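Local atomic coordinates of RagA protein (Porphyromonas gingivalis, PDB entry 6SLN), a protein that probably imports peptide nutrients across the bacterial outer membrane, as a TonB-dependent transporter whose plug domain closes the bore of a beta-barrel. Residues V115-D120 with V131-G136; S228-T233 with E337-E342. All coordinates share one frame; numbering follows the deposited sequence.

Contact 1 of 2, residues V115-D120 with V131-G136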
loop_
_atom_site.group_PDB
_atom_site.type_symbol
_atom_site.label_atom_id
_atom_site.label_comp_id
_atom_site.label_asym_id
_atom_site.label_seq_id
_atom_site.Cartn_x
_atom_site.Cartn_y
_atom_site.Cartn_z
ATOM N N VAL A 115 -29.334 -15.156 -3.114
ATOM C CA VAL A 115 -27.904 -15.282 -2.864
ATOM C C VAL A 115 -27.128 -14.705 -4.044
ATOM O O VAL A 115 -27.618 -14.664 -5.178
ATOM C CB VAL A 115 -27.470 -16.736 -2.597
ATOM C CG1 VAL A 115 -27.768 -17.128 -1.150
ATOM C CG2 VAL A 115 -28.129 -17.680 -3.583
ATOM N N ALA A 116 -25.904 -14.243 -3.761
ATOM C CA ALA A 116 -25.035 -13.728 -4.810
ATOM C C ALA A 116 -24.448 -14.833 -5.664
ATOM O O ALA A 116 -23.998 -14.564 -6.782
ATOM C CB ALA A 116 -23.892 -12.918 -4.209
ATOM N N ASN A 117 -24.438 -16.063 -5.157
ATOM C CA ASN A 117 -23.771 -17.195 -5.796
ATOM C C ASN A 117 -24.720 -17.772 -6.840
ATOM O O ASN A 117 -25.539 -18.642 -6.551
ATOM C CB ASN A 117 -23.358 -18.204 -4.729
ATOM C CG ASN A 117 -22.900 -19.515 -5.305
ATOM O OD1 ASN A 117 -23.134 -20.562 -4.719
ATOM N ND2 ASN A 117 -22.235 -19.470 -6.453
ATOM N N ILE A 118 -24.597 -17.276 -8.076
ATOM C CA ILE A 118 -25.542 -17.578 -9.155
ATOM C C ILE A 118 -25.503 -19.048 -9.559
ATOM O O ILE A 118 -26.540 -19.619 -9.921
ATOM C CB ILE A 118 -25.262 -16.667 -10.366
ATOM C CG1 ILE A 118 -26.150 -17.037 -11.558
ATOM C CG2 ILE A 118 -23.815 -16.765 -10.762
ATOM C CD1 ILE A 118 -27.606 -16.603 -11.409
ATOM N N MET A 119 -24.329 -19.688 -9.516
ATOM C CA MET A 119 -24.239 -21.078 -9.970
ATOM C C MET A 119 -25.106 -21.994 -9.116
ATOM O O MET A 119 -25.611 -23.019 -9.608
ATOM C CB MET A 119 -22.780 -21.546 -9.961
ATOM C CG MET A 119 -21.963 -21.060 -11.180
ATOM S SD MET A 119 -22.756 -21.522 -12.738
ATOM C CE MET A 119 -23.416 -19.976 -13.321
ATOM N N ASP A 120 -25.309 -21.618 -7.847
ATOM C CA ASP A 120 -26.186 -22.368 -6.964
ATOM C C ASP A 120 -27.570 -22.559 -7.572
ATOM O O ASP A 120 -28.213 -23.594 -7.345
ATOM C CB ASP A 120 -26.283 -21.655 -5.615
ATOM C CG ASP A 120 -27.098 -22.428 -4.613
ATOM O OD1 ASP A 120 -26.538 -23.355 -3.980
ATOM O OD2 ASP A 120 -28.299 -22.112 -4.471
ATOM N N VAL A 131 -23.305 -29.041 -9.437
ATOM C CA VAL A 131 -23.169 -27.798 -8.682
ATOM C C VAL A 131 -23.135 -28.121 -7.201
ATOM O O VAL A 131 -24.002 -28.848 -6.707
ATOM C CB VAL A 131 -24.335 -26.837 -8.961
ATOM C CG1 VAL A 131 -24.072 -25.523 -8.248
ATOM C CG2 VAL A 131 -24.564 -26.655 -10.468
ATOM N N MET A 132 -22.171 -27.552 -6.480
ATOM C CA MET A 132 -22.178 -27.651 -5.022
ATOM C C MET A 132 -21.481 -26.439 -4.407
ATOM O O MET A 132 -20.399 -26.041 -4.852
ATOM C CB MET A 132 -21.521 -28.958 -4.545
ATOM C CG MET A 132 -22.461 -30.161 -4.550
ATOM S SD MET A 132 -21.743 -31.607 -3.778
ATOM C CE MET A 132 -20.611 -32.161 -5.044
ATOM N N THR A 133 -22.122 -25.844 -3.407
ATOM C CA THR A 133 -21.548 -24.776 -2.598
ATOM C C THR A 133 -21.341 -25.322 -1.196
ATOM O O THR A 133 -22.302 -25.751 -0.548
ATOM C CB THR A 133 -22.464 -23.555 -2.562
ATOM O OG1 THR A 133 -23.076 -23.377 -3.847
ATOM C CG2 THR A 133 -21.672 -22.315 -2.190
ATOM N N THR A 134 -20.095 -25.330 -0.740
ATOM C CA THR A 134 -19.736 -26.009 0.495
ATOM C C THR A 134 -19.787 -25.104 1.716
ATOM O O THR A 134 -19.415 -25.543 2.811
ATOM C CB THR A 134 -18.338 -26.609 0.361
ATOM O OG1 THR A 134 -17.456 -25.630 -0.195
ATOM C CG2 THR A 134 -18.360 -27.835 -0.568
ATOM N N SER A 135 -20.211 -23.853 1.552
ATOM C CA SER A 135 -20.320 -22.915 2.655
ATOM C C SER A 135 -21.508 -22.005 2.375
ATOM O O SER A 135 -21.752 -21.612 1.230
ATOM C CB SER A 135 -19.027 -22.102 2.849
ATOM O OG SER A 135 -19.145 -21.159 3.911
ATOM N N GLY A 136 -22.272 -21.726 3.420
ATOM C CA GLY A 136 -23.383 -20.806 3.323
ATOM C C GLY A 136 -22.977 -19.370 3.459
ATOM O O GLY A 136 -23.818 -18.470 3.429
#

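Contact 2 of 2, residues S228-T233 with E337-E342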
loop_
_atom_site.group_PDB
_atom_site.type_symbol
_atom_site.label_atom_id
_atom_site.label_comp_id
_atom_site.label_asym_id
_atom_site.label_seq_id
_atom_site.Cartn_x
_atom_site.Cartn_y
_atom_site.Cartn_z
ATOM N N SER A 228 -32.536 -14.947 6.139
ATOM C CA SER A 228 -31.752 -16.170 6.039
ATOM C C SER A 228 -31.630 -16.821 7.414
ATOM O O SER A 228 -31.252 -16.159 8.385
ATOM C CB SER A 228 -30.360 -15.875 5.472
ATOM O OG SER A 228 -30.426 -15.517 4.101
ATOM N N GLN A 229 -31.937 -18.118 7.493
ATOM C CA GLN A 229 -31.767 -18.888 8.715
ATOM C C GLN A 229 -30.910 -20.125 8.468
ATOM O O GLN A 229 -30.786 -20.601 7.336
ATOM C CB GLN A 229 -33.110 -19.320 9.274
ATOM C CG GLN A 229 -34.160 -18.267 9.190
ATOM C CD GLN A 229 -35.494 -18.798 9.635
ATOM O OE1 GLN A 229 -35.679 -20.010 9.755
ATOM N NE2 GLN A 229 -36.435 -17.900 9.890
ATOM N N ILE A 230 -30.317 -20.644 9.547
ATOM C CA ILE A 230 -29.560 -21.896 9.481
ATOM C C ILE A 230 -30.538 -23.043 9.221
ATOM O O ILE A 230 -31.593 -23.136 9.860
ATOM C CB ILE A 230 -28.739 -22.082 10.772
ATOM C CG1 ILE A 230 -27.731 -23.217 10.664
ATOM C CG2 ILE A 230 -29.610 -22.366 11.943
ATOM C CD1 ILE A 230 -27.014 -23.472 11.990
ATOM N N LEU A 231 -30.236 -23.883 8.223
ATOM C CA LEU A 231 -31.313 -24.686 7.640
ATOM C C LEU A 231 -31.580 -25.994 8.367
ATOM O O LEU A 231 -32.582 -26.648 8.067
ATOM C CB LEU A 231 -31.056 -24.991 6.151
ATOM C CG LEU A 231 -29.783 -25.539 5.477
ATOM C CD1 LEU A 231 -29.243 -26.871 6.019
ATOM C CD2 LEU A 231 -30.102 -25.683 4.003
ATOM N N ASN A 232 -30.735 -26.400 9.306
ATOM C CA ASN A 232 -30.986 -27.654 9.995
ATOM C C ASN A 232 -30.467 -27.536 11.419
ATOM O O ASN A 232 -29.351 -27.047 11.626
ATOM C CB ASN A 232 -30.324 -28.818 9.245
ATOM C CG ASN A 232 -30.307 -30.094 10.043
ATOM O OD1 ASN A 232 -31.347 -30.617 10.422
ATOM N ND2 ASN A 232 -29.116 -30.618 10.281
ATOM N N THR A 233 -31.274 -27.988 12.387
ATOM C CA THR A 233 -30.923 -27.867 13.798
ATOM C C THR A 233 -30.737 -29.216 14.482
ATOM O O THR A 233 -30.307 -29.252 15.645
ATOM C CB THR A 233 -31.971 -27.034 14.560
ATOM O OG1 THR A 233 -33.322 -27.455 14.242
ATOM C CG2 THR A 233 -31.801 -25.566 14.184
ATOM N N GLU A 337 -26.938 -10.592 3.973
ATOM C CA GLU A 337 -26.225 -10.631 5.242
ATOM C C GLU A 337 -25.931 -12.066 5.646
ATOM O O GLU A 337 -26.745 -12.972 5.422
ATOM C CB GLU A 337 -27.032 -9.933 6.339
ATOM C CG GLU A 337 -26.820 -8.429 6.408
ATOM C CD GLU A 337 -25.351 -8.046 6.202
ATOM O OE1 GLU A 337 -25.098 -7.086 5.432
ATOM O OE2 GLU A 337 -24.454 -8.704 6.807
ATOM N N GLY A 338 -24.751 -12.273 6.227
ATOM C CA GLY A 338 -24.376 -13.611 6.659
ATOM C C GLY A 338 -25.129 -14.017 7.911
ATOM O O GLY A 338 -25.319 -13.224 8.831
ATOM N N MET A 339 -25.558 -15.273 7.952
ATOM C CA MET A 339 -26.336 -15.692 9.112
ATOM C C MET A 339 -25.463 -16.096 10.293
ATOM O O MET A 339 -25.923 -16.022 11.434
ATOM C CB MET A 339 -27.280 -16.828 8.749
ATOM C CG MET A 339 -26.640 -17.944 8.011
ATOM S SD MET A 339 -27.740 -19.333 8.161
ATOM C CE MET A 339 -26.982 -20.144 9.553
ATOM N N ALA A 340 -24.223 -16.521 10.073
ATOM C CA ALA A 340 -23.329 -16.653 11.212
ATOM C C ALA A 340 -23.067 -15.273 11.789
ATOM O O ALA A 340 -23.057 -14.273 11.070
ATOM C CB ALA A 340 -22.011 -17.306 10.823
ATOM N N ARG A 341 -22.881 -15.219 13.106
ATOM C CA ARG A 341 -22.733 -13.922 13.751
ATOM C C ARG A 341 -21.402 -13.287 13.402
ATOM O O ARG A 341 -21.321 -12.057 13.287
ATOM C CB ARG A 341 -22.892 -14.054 15.259
ATOM C CG ARG A 341 -24.324 -14.121 15.684
ATOM C CD ARG A 341 -24.393 -13.870 17.173
ATOM N NE ARG A 341 -25.685 -14.281 17.687
ATOM C CZ ARG A 341 -26.773 -13.519 17.638
ATOM N NH1 ARG A 341 -26.718 -12.298 17.110
ATOM N NH2 ARG A 341 -27.917 -13.985 18.111
ATOM N N GLU A 342 -20.357 -14.108 13.243
ATOM C CA GLU A 342 -19.157 -13.739 12.504
ATOM C C GLU A 342 -19.572 -13.047 11.210
ATOM O O GLU A 342 -20.224 -13.656 10.352
ATOM C CB GLU A 342 -18.313 -14.970 12.208
ATOM C CG GLU A 342 -16.875 -14.825 12.578
ATOM C CD GLU A 342 -16.094 -16.036 12.150
ATOM O OE1 GLU A 342 -15.238 -15.893 11.246
ATOM O OE2 GLU A 342 -16.358 -17.129 12.705
#

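Contact 1 of 2, residues V115-D120 with V131-G136
Val-131 meets the turn that carries Met-119 and Asp-120, a buried contact inside the plug domain that fills the barrel of this TonB-dependent receptor. It lies on strand 129-132, which pairs antiparallel with 143-146. One methyl does most of the touching: CG1 of Val-131, placed anti to its own backbone nitrogen (chi1 -175°), lies 3.2 Å from the carbonyl O of Met-119 and reaches the CA of Asp-120 at 4.0 Å. The second methyl stands further off, with CG2 of Val-131 3.9 Å from O of Met-119. The turn itself is drawn in by its own backbone, the N of Asp-120 donating to the O of Asn-117 at 3.3 Å.

Met-132 points away and leaves the contact to its neighbour, while its backbone pairs with Ser-143. Thr-133 brings the contact back, its hydroxyl lying between two polar side chains of the turn. The Asn-117 side chain points toward Thr-133 and comes in from the opposite direction; its modelled OD1 is 2.9 Å from OG1 of Thr-133, but the amide is probably turned over in the model, which leaves the nature of this approach open. Asp-120 comes across at about a right angle and reaches the threonine with its carboxylate; at 3.5 Å its OD1 can accept no more than a weak, unsettled hydrogen bond from Thr-133 OG1. The stronger hold on this carboxylate lies in the barrel wall, where Arg-959 forms a salt bridge with OD2, an arrangement that would help to keep the buried charge ionised. Thr-133 is likewise gripped through its backbone: its N bonds to OE1 of Glu-973, and its O to ND2 of Asn-985.

Contact 2 of 2, residues S228-T233 with E337-E342
The first strand of the transmembrane beta-barrel, 218-230, ends beside the loop that follows strand 325-337, and Met-339 of that loop spans the distance between them. Strand 309-322 pairs with both 218-230 and 325-337, so the contact reaches from one neighbour of that strand to the other where it begins. The last strand, 986-996, closes the barrel on the other side of 218-230, and Met-339 also rests on its Ser-986. By the direction in which the chain threads the barrel, this is probably the extracellular end.

Met-339 provides nearly everything on the loop side. Its CA stands 6.2 Å from the CA of Ser-228. CG of Met-339 is held between the backbone nitrogen and the carbonyl carbon (chi1 49°), and the extended next bond sends the sulfur on to the peptide joining Gln-229 and Ile-230. SD of Met-339 lies about 3.3 Å from C of Gln-229, a contact with backbone atoms more than with a side chain; Gln-229 itself points away, and its OE1 is held by Lys-987. Beyond the sulfur, the methyl is modelled against Ile-230. There the two apolar side chains meet at about a right angle, although the methyl sits too close to the isoleucine for its exact place to be trusted.

On the backbone, Ser-228 pairs with Ala-309 and Met-339 with Lys-307, two residues earlier on the same run of chain. Phe-306 packs on Met-339 as well. Nearer the root of the methionine side chain the approach is to backbone again, and CB of Met-339 looks across to the O of Ser-228 at 4.0 Å.

Both segments of contact 1 precede those of contact 2 in the sequence: the first belongs to the plug, the second to the barrel around it. Their centres are 14 Å apart and the closest atoms remain about 5 Å from each other, yet third parties tie them together. Tyr-983, just before the last barrel strand, pairs through its backbone with Gly-136 of contact 1, while its hydroxyl bonds to the N of Ala-340 in contact 2. A second tie runs through Gln-336 at the end of strand 325-337, whose OE1 accepts from the N of Ala-116. The plug is thus anchored to the wall close to where 228-233 and 337-342 meet.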